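Local coordinates for hypothetical protein ydiI (Escherichia coli, PDB 1VH5) that hydrolyses 1,4-dihydroxy-2-naphthoyl-CoA to 1,4-dihydroxy-2-naphthoate and CoA in menaquinone biosynthesis, and also cleaves a wide range of other acyl-CoA thioesters, at residues Lys105-His108 with Gln114-Gln117; Leu63-Gly68 with Leu85-Asn90; Ile118-Glu123 with Leu127-Arg132; Ile28-Ile33 with Leu38-Pro43. All blocks are in the same frame, centred on the assembly; numbering follows the deposited sequence.

Interaction 1. Residues Lys105-His108 with Gln114-Gln117; sequences KPLH and QVWQ
A classic beta bulge interrupts the antiparallel pairing of Lys105-His108 with Gln114-Gln117: Leu107 and His108 both face Val115. Val115 O takes two donors, Leu107 N at 2.7 Å and His108 N at 3.1 Å, and Val115 N returns a bond to His108 O. Beyond the bulge, Lys105 and Gln117 are joined by a reciprocal backbone pair. Lys105 CG sits between the backbone N and the carbonyl carbon (chi1 81°), and the chain, extended beyond it, runs beside Gln117 in the same direction, Lys105 CE lying 3.5 Å from Gln117 NE2; one water accepts from Lys105 NZ and Gln117 NE2. In this hotdog-fold thioesterase the bulge falls where the chain turns a corner at Leu107, just after strand 99-106, and His108, which binds substrate, is one of its two residues. On the other face the Pro106 ring lies against the six-membered ring of Trp116, an off-centre CH-pi contact with Pro106 CB 4.2 Å from the centroid. Trp116 NE1 donates to Gln114 OE1 at 3.1 Å, in the indole plane but 63° out of the amide plane, which would restrain the ring's rotation. That amide is anchored by Thr135 and Gly72 O. Leu107 CD1 reaches Val115 CG1 at 3.9 Å.

Interaction 2. Residues Leu63-Gly68 with Leu85-Asn90; sequences LAESIG and LEINAN
Ile87 meets Glu65 and Ala64 where the central helix of the hotdog fold, 57-74, lies against strand 81-91 of the sheet that wraps it. No hydrogen bond crosses between Leu63-Gly68 and Leu85-Asn90, and the closest CA atoms, those of Glu65 and Ile87, are 7.5 Å apart; with only 113 Å² buried, the contact rests on a few side-chain atoms. The apolar part centres on Ile87 CD1, which sits 4.3 Å from Ala64 CB and 3.7 Å from Glu65 CB. CG1 of Ile87 lies anti to the backbone N (chi1 -172°), and from there CD1 reaches the helix.

The polar part belongs to Glu65, the inferred nucleophile or proton acceptor. Its chain bends at chi2 (147°) and brings the carboxylate obliquely across the isoleucine, while OE1 is hydrogen-bonded to His91 of the second subunit. This is consistent with an active site at the dimer interface; Gly84, a substrate-binding residue, is close by. Strand pairing joins the subunits too, since Glu86 to Asn90 form an antiparallel ladder with a strand of the other chain. The polar and apolar parts meet at Glu65 OE1, which lies equally near two Ile87 methyls, CD1 and CG2, each at 3.7 Å.

Interaction 3. Residues Ile118-Glu123 with Leu127-Arg132; sequences IEIFDE and LCCSSR
Leu127 and Phe121 meet as a non-hydrogen-bonded pair, and the Leu127 rotamer brings a methyl to the ring. Leu127 places CG opposite its backbone N (chi1 -176°), with CD1 over one face of the Phe121 ring, 4.3 Å from the centroid and displaced toward the rim. The same methyl also touches Glu119 CB at 3.7 Å, the two side chains crossing at about a right angle. The other face of the sheet carries Ile118, Ile120, Cys129 and Ser131, turned to helix 57-74, with Ile118 and Ser131 both reaching Ala64. Ser131 is modelled in two conformers; in one, OG (chi1 76°) lies 3.0 Å from Ile118 O, a bond that is therefore not certain. Ser131 N bonds to that same oxygen.

Strands 113-121 and 127-138 form a beta hairpin of the hotdog sheet, the short strand axes running 159° apart. A classic bulge shifts its register near the turn: Cys128 N (2.7 Å) and Cys129 N (3.2 Å) both donate to Ile120 O. Cys128, itself in the bulge, has SG 3.8 Å from Asp122 CB, while the Asp122 carboxylate pairs with Arg126 in a salt bridge. Cys129 packs against His91, a substrate-binding residue, and Ser60.

Interaction 4. Residues Ile28-Ile33 with Leu38-Pro43; sequences IRFEHI and LEATMP
Glu31 reaches across the strands to Thr41, a side-chain bond that sits beside a classic beta bulge, in which Glu31 and His32 both face Glu39. Thr41 OG1 donates to the anti lone pair of Glu31 OE2 at 2.7 Å, and the Glu31 chain, bent at chi2 (-102°), meets the threonine at about a right angle. Thr41 OG1 is also hydrogen-bonded to Arg99. At the bulge itself, Glu39 O accepts a nearly straight bond from Glu31 N (2.9 Å, 176°) and a weak one from His32 N. On the face of Arg29 and Thr41, the His32 ring and the Glu39 carboxylate pass with planes 56° apart, and the carboxylate forms its salt bridge with Arg101.

The opposite face is apolar. Ala40 CB lies over one face of the Phe30 ring, 4.2 Å from the centroid and toward its rim, while Leu38 CD2 approaches Phe30 CE2 at 3.8 Å. Leu38 and Ile33 lie side by side, Leu38 CD1 3.6 Å from Ile33 CG1. At the end of the pair, Ile28 and Met42 also lie side by side. Phe30, Ala40 and Ile28 rest on helix 57-74; this bulged antiparallel hairpin supplies end strand 29-33 and its neighbour 38-43 to a sheet wrapped around a central helix, as in the hotdog fold.

From the N terminus, interaction 4 comes first and closes the short hairpin between strands 29-33 and 38-43. Helix 57-74 follows, and interaction 2 closes the longer excursion from that helix to strand 81-91. Interaction 1 then ties the end of strand 99-106 to strand 113-121, and interaction 3 closes the last hairpin with strand 127-138. The four loops are in series; none crosses or encloses another. Interactions 1 and 3 share strand 113-121, while segment 85-90 of interaction 2 lies on a strand next to 127-138 of interaction 3, with Asn90 N probably hydrogen-bonded to Ser130 O at 2.9 Å. Ile67 on the helix touches Ala40 of interaction 4, and interactions 1 and 4, with centres about 17 Å apart, do not touch.

Interaction 1. Residues Lys105-His108 with Gln114-Gln117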
loop_
_atom_site.group_PDB
_atom_site.type_symbol
_atom_site.label_atom_id
_atom_site.label_comp_id
_atom_site.label_asym_id
_atom_site.label_seq_id
_atom_site.Cartn_x
_atom_site.Cartn_y
_atom_site.Cartn_z
ATOM N N LYS A 105 -4.522 -0.851 -16.674
ATOM C CA LYS A 105 -4.979 -0.244 -17.936
ATOM C C LYS A 105 -5.257 1.265 -17.679
ATOM O O LYS A 105 -5.592 1.652 -16.569
ATOM C CB LYS A 105 -6.258 -0.935 -18.435
ATOM C CG LYS A 105 -7.548 -0.461 -17.767
ATOM C CD LYS A 105 -8.746 -1.120 -18.441
ATOM C CE LYS A 105 -10.045 -0.607 -17.832
ATOM N NZ LYS A 105 -11.250 -1.289 -18.399
ATOM N N PRO A 106 -5.125 2.120 -18.680
ATOM C CA PRO A 106 -5.404 3.543 -18.476
ATOM C C PRO A 106 -6.907 3.838 -18.433
ATOM O O PRO A 106 -7.682 3.252 -19.200
ATOM C CB PRO A 106 -4.770 4.199 -19.700
ATOM C CG PRO A 106 -4.951 3.170 -20.777
ATOM C CD PRO A 106 -4.709 1.838 -20.075
ATOM N N LEU A 107 -7.306 4.750 -17.552
ATOM C CA LEU A 107 -8.648 5.350 -17.597
ATOM C C LEU A 107 -8.551 6.733 -18.222
ATOM O O LEU A 107 -9.521 7.198 -18.846
ATOM C CB LEU A 107 -9.287 5.435 -16.210
ATOM C CG LEU A 107 -9.543 4.103 -15.517
ATOM C CD1 LEU A 107 -10.284 4.341 -14.196
ATOM C CD2 LEU A 107 -10.279 3.075 -16.390
ATOM N N HIS A 108 -7.394 7.393 -18.078
ATOM C CA HIS A 108 -7.208 8.751 -18.605
ATOM C C HIS A 108 -5.730 8.982 -18.814
ATOM O O HIS A 108 -4.939 8.798 -17.887
ATOM C CB HIS A 108 -7.769 9.788 -17.600
ATOM C CG HIS A 108 -7.539 11.195 -18.025
ATOM N ND1 HIS A 108 -8.076 11.693 -19.192
ATOM C CD2 HIS A 108 -6.838 12.205 -17.463
ATOM C CE1 HIS A 108 -7.722 12.962 -19.326
ATOM N NE2 HIS A 108 -6.970 13.294 -18.293
ATOM N N GLN A 114 -2.937 11.640 -15.159
ATOM C CA GLN A 114 -3.329 10.328 -15.662
ATOM C C GLN A 114 -4.136 9.632 -14.578
ATOM O O GLN A 114 -3.964 9.899 -13.377
ATOM C CB GLN A 114 -2.107 9.447 -15.996
ATOM C CG GLN A 114 -1.052 10.134 -16.825
ATOM C CD GLN A 114 0.246 9.368 -16.806
ATOM O OE1 GLN A 114 0.593 8.717 -15.807
ATOM N NE2 GLN A 114 1.006 9.460 -17.914
ATOM N N VAL A 115 -4.983 8.717 -15.003
ATOM C CA VAL A 115 -5.649 7.818 -14.077
ATOM C C VAL A 115 -5.499 6.402 -14.596
ATOM O O VAL A 115 -5.769 6.132 -15.772
ATOM C CB VAL A 115 -7.142 8.166 -13.923
ATOM C CG1 VAL A 115 -7.873 7.193 -12.927
ATOM C CG2 VAL A 115 -7.305 9.647 -13.506
ATOM N N TRP A 116 -5.038 5.514 -13.710
ATOM C CA TRP A 116 -4.765 4.123 -14.036
ATOM C C TRP A 116 -5.688 3.245 -13.196
ATOM O O TRP A 116 -5.895 3.538 -12.001
ATOM C CB TRP A 116 -3.298 3.821 -13.689
ATOM C CG TRP A 116 -2.336 4.524 -14.588
ATOM C CD1 TRP A 116 -1.716 5.707 -14.385
ATOM C CD2 TRP A 116 -1.999 4.119 -15.911
ATOM N NE1 TRP A 116 -0.936 6.045 -15.477
ATOM C CE2 TRP A 116 -1.126 5.093 -16.441
ATOM C CE3 TRP A 116 -2.351 3.014 -16.708
ATOM C CZ2 TRP A 116 -0.568 4.991 -17.721
ATOM C CZ3 TRP A 116 -1.783 2.901 -17.991
ATOM C CH2 TRP A 116 -0.902 3.894 -18.474
ATOM N N GLN A 117 -6.213 2.174 -13.788
ATOM C CA GLN A 117 -6.965 1.171 -13.036
ATOM C C GLN A 117 -6.088 -0.077 -12.946
ATOM O O GLN A 117 -5.585 -0.597 -13.971
ATOM C CB GLN A 117 -8.266 0.867 -13.735
ATOM C CG GLN A 117 -9.216 -0.110 -12.978
ATOM C CD GLN A 117 -10.616 -0.040 -13.581
ATOM O OE1 GLN A 117 -11.381 0.882 -13.305
ATOM N NE2 GLN A 117 -10.915 -0.958 -14.442
HETATM O O HOH W 1 -13.169 -1.174 -16.350
#

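Interaction 2. Residues Leu63-Gly68 with Leu85-Asn90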
loop_
_atom_site.group_PDB
_atom_site.type_symbol
_atom_site.label_atom_id
_atom_site.label_comp_id
_atom_site.label_asym_id
_atom_site.label_seq_id
_atom_site.Cartn_x
_atom_site.Cartn_y
_atom_site.Cartn_z
ATOM N N LEU A 63 1.792 -3.324 -5.039
ATOM C CA LEU A 63 1.793 -3.885 -6.389
ATOM C C LEU A 63 1.108 -2.904 -7.362
ATOM O O LEU A 63 1.676 -2.553 -8.437
ATOM C CB LEU A 63 1.162 -5.285 -6.410
ATOM C CG LEU A 63 1.040 -5.928 -7.810
ATOM C CD1 LEU A 63 2.422 -6.146 -8.449
ATOM C CD2 LEU A 63 0.292 -7.247 -7.690
ATOM N N ALA A 64 -0.083 -2.415 -6.991
ATOM C CA ALA A 64 -0.837 -1.514 -7.866
ATOM C C ALA A 64 -0.041 -0.251 -8.142
ATOM O O ALA A 64 0.029 0.203 -9.303
ATOM C CB ALA A 64 -2.189 -1.156 -7.246
ATOM N N GLU A 65 0.542 0.367 -7.107
ATOM C CA GLU A 65 1.252 1.618 -7.315
ATOM C C GLU A 65 2.531 1.371 -8.106
ATOM O O GLU A 65 2.934 2.221 -8.906
ATOM C CB GLU A 65 1.557 2.324 -5.973
ATOM C CG GLU A 65 2.200 3.697 -6.190
ATOM C CD GLU A 65 1.847 4.739 -5.162
ATOM O OE1 GLU A 65 0.842 4.583 -4.418
ATOM O OE2 GLU A 65 2.621 5.707 -5.117
ATOM N N SER A 66 3.209 0.241 -7.873
ATOM C CA SER A 66 4.454 -0.051 -8.618
ATOM C C SER A 66 4.184 -0.174 -10.111
ATOM O O SER A 66 4.980 0.292 -10.923
ATOM C CB SER A 66 5.043 -1.366 -8.125
ATOM O OG SER A 66 5.476 -1.269 -6.769
ATOM N N ILE A 67 3.079 -0.811 -10.474
ATOM C CA ILE A 67 2.713 -0.998 -11.889
ATOM C C ILE A 67 2.235 0.309 -12.484
ATOM O O ILE A 67 2.717 0.737 -13.537
ATOM C CB ILE A 67 1.617 -2.071 -12.102
ATOM C CG1 ILE A 67 2.068 -3.444 -11.583
ATOM C CG2 ILE A 67 1.328 -2.223 -13.602
ATOM C CD1 ILE A 67 0.924 -4.415 -11.444
ATOM N N GLY A 68 1.306 0.982 -11.797
ATOM C CA GLY A 68 0.757 2.232 -12.319
ATOM C C GLY A 68 1.810 3.318 -12.485
ATOM O O GLY A 68 1.744 4.109 -13.428
ATOM N N LEU A 85 -0.420 11.071 -6.945
ATOM C CA LEU A 85 -1.232 11.944 -6.109
ATOM C C LEU A 85 -2.135 11.194 -5.145
ATOM O O LEU A 85 -2.186 11.555 -3.982
ATOM C CB LEU A 85 -2.087 12.893 -6.966
ATOM C CG LEU A 85 -1.346 13.816 -7.928
ATOM C CD1 LEU A 85 -2.424 14.529 -8.759
ATOM C CD2 LEU A 85 -0.412 14.802 -7.233
ATOM N N GLU A 86 -2.888 10.202 -5.639
ATOM C CA GLU A 86 -3.907 9.563 -4.822
ATOM C C GLU A 86 -3.958 8.122 -5.323
ATOM O O GLU A 86 -3.900 7.850 -6.517
ATOM C CB GLU A 86 -5.255 10.261 -5.005
ATOM C CG GLU A 86 -6.282 10.029 -3.867
ATOM C CD GLU A 86 -7.199 8.811 -4.014
ATOM O OE1 GLU A 86 -7.141 8.108 -5.050
ATOM O OE2 GLU A 86 -7.978 8.543 -3.058
ATOM N N ILE A 87 -4.124 7.190 -4.394
ATOM C CA ILE A 87 -4.397 5.806 -4.731
ATOM C C ILE A 87 -5.526 5.310 -3.843
ATOM O O ILE A 87 -5.622 5.717 -2.667
ATOM C CB ILE A 87 -3.123 4.976 -4.581
ATOM C CG1 ILE A 87 -3.322 3.561 -5.123
ATOM C CG2 ILE A 87 -2.619 4.955 -3.092
ATOM C CD1 ILE A 87 -2.138 2.890 -5.734
ATOM N N ASN A 88 -6.383 4.464 -4.394
ATOM C CA ASN A 88 -7.492 3.908 -3.641
ATOM C C ASN A 88 -7.698 2.474 -4.058
ATOM O O ASN A 88 -7.312 2.083 -5.174
ATOM C CB ASN A 88 -8.745 4.761 -3.804
ATOM C CG ASN A 88 -9.157 4.868 -5.236
ATOM O OD1 ASN A 88 -9.688 3.912 -5.804
ATOM N ND2 ASN A 88 -8.884 6.012 -5.850
ATOM N N ALA A 89 -8.251 1.662 -3.168
ATOM C CA ALA A 89 -8.422 0.234 -3.437
ATOM C C ALA A 89 -9.542 -0.332 -2.637
ATOM O O ALA A 89 -9.734 0.051 -1.461
ATOM C CB ALA A 89 -7.118 -0.551 -3.162
ATOM N N ASN A 90 -10.256 -1.259 -3.264
ATOM C CA ASN A 90 -11.149 -2.133 -2.548
ATOM C C ASN A 90 -10.611 -3.547 -2.450
ATOM O O ASN A 90 -10.200 -4.133 -3.467
ATOM C CB ASN A 90 -12.484 -2.157 -3.250
ATOM C CG ASN A 90 -13.534 -2.637 -2.393
ATOM O OD1 ASN A 90 -13.624 -3.841 -2.150
ATOM N ND2 ASN A 90 -14.344 -1.679 -1.831
#

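Interaction 3. Residues Ile118-Glu123 with Leu127-Arg132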
loop_
_atom_site.group_PDB
_atom_site.type_symbol
_atom_site.label_atom_id
_atom_site.label_comp_id
_atom_site.label_asym_id
_atom_site.label_seq_id
_atom_site.Cartn_x
_atom_site.Cartn_y
_atom_site.Cartn_z
ATOM N N ILE A 118 -5.889 -0.588 -11.726
ATOM C CA ILE A 118 -5.146 -1.819 -11.578
ATOM C C ILE A 118 -6.027 -2.830 -10.843
ATOM O O ILE A 118 -6.468 -2.587 -9.705
ATOM C CB ILE A 118 -3.815 -1.652 -10.823
ATOM C CG1 ILE A 118 -2.961 -0.494 -11.369
ATOM C CG2 ILE A 118 -3.084 -3.024 -10.863
ATOM C CD1 ILE A 118 -3.307 0.881 -10.773
ATOM N N GLU A 119 -6.280 -3.972 -11.494
ATOM C CA GLU A 119 -7.027 -5.054 -10.865
ATOM C C GLU A 119 -6.041 -6.170 -10.535
ATOM O O GLU A 119 -5.156 -6.497 -11.345
ATOM C CB GLU A 119 -8.144 -5.559 -11.788
ATOM C CG GLU A 119 -9.308 -4.584 -11.982
ATOM C CD GLU A 119 -10.387 -5.132 -12.927
ATOM O OE1 GLU A 119 -10.049 -5.829 -13.922
ATOM O OE2 GLU A 119 -11.591 -4.872 -12.689
ATOM N N ILE A 120 -6.183 -6.749 -9.337
ATOM C CA ILE A 120 -5.238 -7.773 -8.896
ATOM C C ILE A 120 -6.008 -9.053 -8.695
ATOM O O ILE A 120 -7.021 -9.088 -8.001
ATOM C CB ILE A 120 -4.572 -7.322 -7.601
ATOM C CG1 ILE A 120 -3.768 -6.034 -7.886
ATOM C CG2 ILE A 120 -3.683 -8.479 -6.995
ATOM C CD1 ILE A 120 -3.285 -5.383 -6.689
ATOM N N PHE A 121 -5.520 -10.121 -9.315
ATOM C CA PHE A 121 -6.189 -11.426 -9.360
ATOM C C PHE A 121 -5.302 -12.487 -8.721
ATOM O O PHE A 121 -4.070 -12.412 -8.752
ATOM C CB PHE A 121 -6.489 -11.870 -10.812
ATOM C CG PHE A 121 -7.316 -10.882 -11.593
ATOM C CD1 PHE A 121 -6.691 -9.801 -12.237
ATOM C CD2 PHE A 121 -8.684 -11.011 -11.656
ATOM C CE1 PHE A 121 -7.441 -8.855 -12.941
ATOM C CE2 PHE A 121 -9.461 -10.059 -12.364
ATOM C CZ PHE A 121 -8.813 -9.001 -13.021
ATOM N N ASP A 122 -5.929 -13.501 -8.151
ATOM C CA ASP A 122 -5.179 -14.670 -7.677
ATOM C C ASP A 122 -4.920 -15.646 -8.825
ATOM O O ASP A 122 -5.307 -15.403 -9.964
ATOM C CB ASP A 122 -5.907 -15.321 -6.485
ATOM C CG ASP A 122 -7.231 -15.953 -6.864
ATOM O OD1 ASP A 122 -8.075 -16.171 -5.943
ATOM O OD2 ASP A 122 -7.506 -16.290 -8.043
ATOM N N GLU A 123 -4.259 -16.772 -8.517
ATOM C CA GLU A 123 -3.863 -17.729 -9.559
ATOM C C GLU A 123 -5.024 -18.401 -10.280
ATOM O O GLU A 123 -4.858 -18.905 -11.405
ATOM C CB GLU A 123 -2.873 -18.764 -9.010
ATOM C CG GLU A 123 -1.582 -18.124 -8.556
ATOM C CD GLU A 123 -0.486 -19.100 -8.184
ATOM O OE1 GLU A 123 -0.786 -20.232 -7.693
ATOM O OE2 GLU A 123 0.689 -18.716 -8.372
ATOM N N LEU A 127 -10.763 -11.963 -8.837
ATOM C CA LEU A 127 -10.429 -10.604 -8.422
ATOM C C LEU A 127 -10.258 -10.537 -6.921
ATOM O O LEU A 127 -11.134 -10.968 -6.166
ATOM C CB LEU A 127 -11.542 -9.665 -8.839
ATOM C CG LEU A 127 -11.320 -8.176 -8.558
ATOM C CD1 LEU A 127 -10.186 -7.611 -9.407
ATOM C CD2 LEU A 127 -12.634 -7.413 -8.768
ATOM N N CYS A 128 -9.119 -10.024 -6.495
ATOM C CA CYS A 128 -8.877 -9.870 -5.069
ATOM C C CYS A 128 -8.830 -8.402 -4.641
ATOM O O CYS A 128 -9.122 -8.081 -3.501
ATOM C CB CYS A 128 -7.537 -10.505 -4.684
ATOM S SG CYS A 128 -7.572 -12.315 -4.842
ATOM N N CYS A 129 -8.377 -7.512 -5.521
ATOM C CA CYS A 129 -8.285 -6.100 -5.152
ATOM C C CYS A 129 -8.519 -5.274 -6.432
ATOM O O CYS A 129 -7.983 -5.605 -7.485
ATOM C CB CYS A 129 -6.897 -5.810 -4.557
ATOM S SG CYS A 129 -6.590 -4.074 -4.088
ATOM N N SER A 130 -9.298 -4.190 -6.333
ATOM C CA SER A 130 -9.472 -3.301 -7.471
ATOM C C SER A 130 -9.041 -1.907 -7.028
ATOM O O SER A 130 -9.535 -1.389 -6.027
ATOM C CB SER A 130 -10.942 -3.280 -7.879
ATOM O OG SER A 130 -11.142 -2.321 -8.915
ATOM N N SER A 131 -8.135 -1.296 -7.772
ATOM C CA SER A 131 -7.490 -0.063 -7.366
ATOM C C SER A 131 -7.481 0.954 -8.498
ATOM O O SER A 131 -7.602 0.597 -9.679
ATOM C CB SER A 131 -6.095 -0.311 -6.871
ATOM O OG SER A 131 -5.249 -0.546 -7.958
ATOM N N ARG A 132 -7.382 2.222 -8.116
ATOM C CA ARG A 132 -7.149 3.315 -9.058
ATOM C C ARG A 132 -6.022 4.217 -8.550
ATOM O O ARG A 132 -5.961 4.474 -7.356
ATOM C CB ARG A 132 -8.418 4.176 -9.200
ATOM C CG ARG A 132 -9.586 3.551 -9.976
ATOM C CD ARG A 132 -10.671 4.564 -10.421
ATOM N NE ARG A 132 -11.014 5.544 -9.369
ATOM C CZ ARG A 132 -11.899 5.307 -8.408
ATOM N NH1 ARG A 132 -12.119 6.205 -7.492
ATOM N NH2 ARG A 132 -12.587 4.182 -8.334
#

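Interaction 4. Residues Ile28-Ile33 with Leu38-Pro43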
loop_
_atom_site.group_PDB
_atom_site.type_symbol
_atom_site.label_atom_id
_atom_site.label_comp_id
_atom_site.label_asym_id
_atom_site.label_seq_id
_atom_site.Cartn_x
_atom_site.Cartn_y
_atom_site.Cartn_z
ATOM N N ILE A 28 8.353 -8.370 -6.799
ATOM C CA ILE A 28 7.419 -7.981 -7.842
ATOM C C ILE A 28 8.123 -8.137 -9.203
ATOM O O ILE A 28 9.248 -7.627 -9.377
ATOM C CB ILE A 28 6.922 -6.545 -7.564
ATOM C CG1 ILE A 28 6.010 -6.569 -6.326
ATOM C CG2 ILE A 28 6.139 -5.998 -8.753
ATOM C CD1 ILE A 28 5.716 -5.162 -5.708
ATOM N N ARG A 29 7.462 -8.822 -10.142
ATOM C CA ARG A 29 8.055 -9.132 -11.440
ATOM C C ARG A 29 7.088 -8.658 -12.521
ATOM O O ARG A 29 5.956 -9.140 -12.610
ATOM C CB ARG A 29 8.231 -10.652 -11.609
ATOM C CG ARG A 29 8.903 -11.416 -10.490
ATOM C CD ARG A 29 9.391 -12.801 -10.910
ATOM N NE ARG A 29 9.861 -13.599 -9.779
ATOM C CZ ARG A 29 9.540 -14.870 -9.537
ATOM N NH1 ARG A 29 10.040 -15.484 -8.468
ATOM N NH2 ARG A 29 8.713 -15.521 -10.344
ATOM N N PHE A 30 7.557 -7.763 -13.387
ATOM C CA PHE A 30 6.786 -7.445 -14.601
ATOM C C PHE A 30 6.792 -8.637 -15.570
ATOM O O PHE A 30 7.839 -9.236 -15.810
ATOM C CB PHE A 30 7.331 -6.159 -15.262
ATOM C CG PHE A 30 7.031 -4.945 -14.447
ATOM C CD1 PHE A 30 7.862 -4.540 -13.396
ATOM C CD2 PHE A 30 5.872 -4.243 -14.669
ATOM C CE1 PHE A 30 7.536 -3.436 -12.595
ATOM C CE2 PHE A 30 5.519 -3.166 -13.860
ATOM C CZ PHE A 30 6.359 -2.737 -12.864
ATOM N N GLU A 31 5.623 -8.982 -16.077
ATOM C CA GLU A 31 5.419 -10.192 -16.876
ATOM C C GLU A 31 4.964 -9.918 -18.291
ATOM O O GLU A 31 5.118 -10.783 -19.170
ATOM C CB GLU A 31 4.323 -11.039 -16.254
ATOM C CG GLU A 31 4.512 -11.392 -14.800
ATOM C CD GLU A 31 5.010 -12.800 -14.598
ATOM O OE1 GLU A 31 5.157 -13.527 -15.597
ATOM O OE2 GLU A 31 5.233 -13.179 -13.444
ATOM N N HIS A 32 4.288 -8.795 -18.536
ATOM C CA HIS A 32 3.704 -8.572 -19.845
ATOM C C HIS A 32 3.532 -7.091 -20.108
ATOM O O HIS A 32 2.995 -6.369 -19.252
ATOM C CB HIS A 32 2.361 -9.310 -19.944
ATOM C CG HIS A 32 1.598 -9.021 -21.194
ATOM N ND1 HIS A 32 1.955 -9.559 -22.410
ATOM C CD2 HIS A 32 0.484 -8.284 -21.421
ATOM C CE1 HIS A 32 1.106 -9.142 -23.335
ATOM N NE2 HIS A 32 0.202 -8.375 -22.758
ATOM N N ILE A 33 4.027 -6.625 -21.250
ATOM C CA ILE A 33 3.737 -5.281 -21.759
ATOM C C ILE A 33 2.916 -5.420 -23.027
ATOM O O ILE A 33 3.448 -5.777 -24.110
ATOM C CB ILE A 33 5.019 -4.495 -22.101
ATOM C CG1 ILE A 33 6.051 -4.551 -20.968
ATOM C CG2 ILE A 33 4.665 -3.040 -22.428
ATOM C CD1 ILE A 33 7.412 -3.977 -21.391
ATOM N N LEU A 38 -0.303 -3.233 -18.765
ATOM C CA LEU A 38 0.955 -3.666 -18.157
ATOM C C LEU A 38 0.638 -4.650 -17.029
ATOM O O LEU A 38 -0.246 -4.378 -16.215
ATOM C CB LEU A 38 1.750 -2.452 -17.691
ATOM C CG LEU A 38 3.164 -2.651 -17.170
ATOM C CD1 LEU A 38 4.106 -3.265 -18.225
ATOM C CD2 LEU A 38 3.700 -1.333 -16.651
ATOM N N GLU A 39 1.299 -5.815 -16.982
ATOM C CA GLU A 39 1.033 -6.795 -15.922
ATOM C C GLU A 39 2.297 -7.126 -15.151
ATOM O O GLU A 39 3.399 -7.231 -15.712
ATOM C CB GLU A 39 0.482 -8.125 -16.464
ATOM C CG GLU A 39 -0.692 -7.975 -17.404
ATOM C CD GLU A 39 -1.202 -9.293 -17.962
ATOM O OE1 GLU A 39 -0.617 -10.363 -17.650
ATOM O OE2 GLU A 39 -2.210 -9.247 -18.710
ATOM N N ALA A 40 2.120 -7.290 -13.834
ATOM C CA ALA A 40 3.193 -7.760 -12.974
ATOM C C ALA A 40 2.635 -8.707 -11.924
ATOM O O ALA A 40 1.463 -8.592 -11.532
ATOM C CB ALA A 40 3.895 -6.626 -12.335
ATOM N N THR A 41 3.472 -9.627 -11.442
ATOM C CA THR A 41 3.055 -10.511 -10.353
ATOM C C THR A 41 3.863 -10.280 -9.078
ATOM O O THR A 41 4.890 -9.659 -9.077
ATOM C CB THR A 41 3.165 -11.993 -10.743
ATOM O OG1 THR A 41 4.546 -12.297 -11.011
ATOM C CG2 THR A 41 2.358 -12.305 -11.998
ATOM N N MET A 42 3.342 -10.817 -7.977
ATOM C CA MET A 42 3.935 -10.675 -6.644
ATOM C C MET A 42 3.574 -11.894 -5.823
ATOM O O MET A 42 2.436 -12.352 -5.865
ATOM C CB MET A 42 3.398 -9.417 -5.954
ATOM C CG MET A 42 3.919 -9.114 -4.531
ATOM S SD MET A 42 3.184 -7.646 -3.820
ATOM C CE MET A 42 1.599 -8.214 -3.611
ATOM N N PRO A 43 4.543 -12.438 -5.071
ATOM C CA PRO A 43 4.230 -13.626 -4.276
ATOM C C PRO A 43 3.397 -13.245 -3.060
ATOM O O PRO A 43 3.480 -12.102 -2.562
ATOM C CB PRO A 43 5.621 -14.102 -3.810
ATOM C CG PRO A 43 6.424 -12.845 -3.699
ATOM C CD PRO A 43 5.930 -11.998 -4.867
#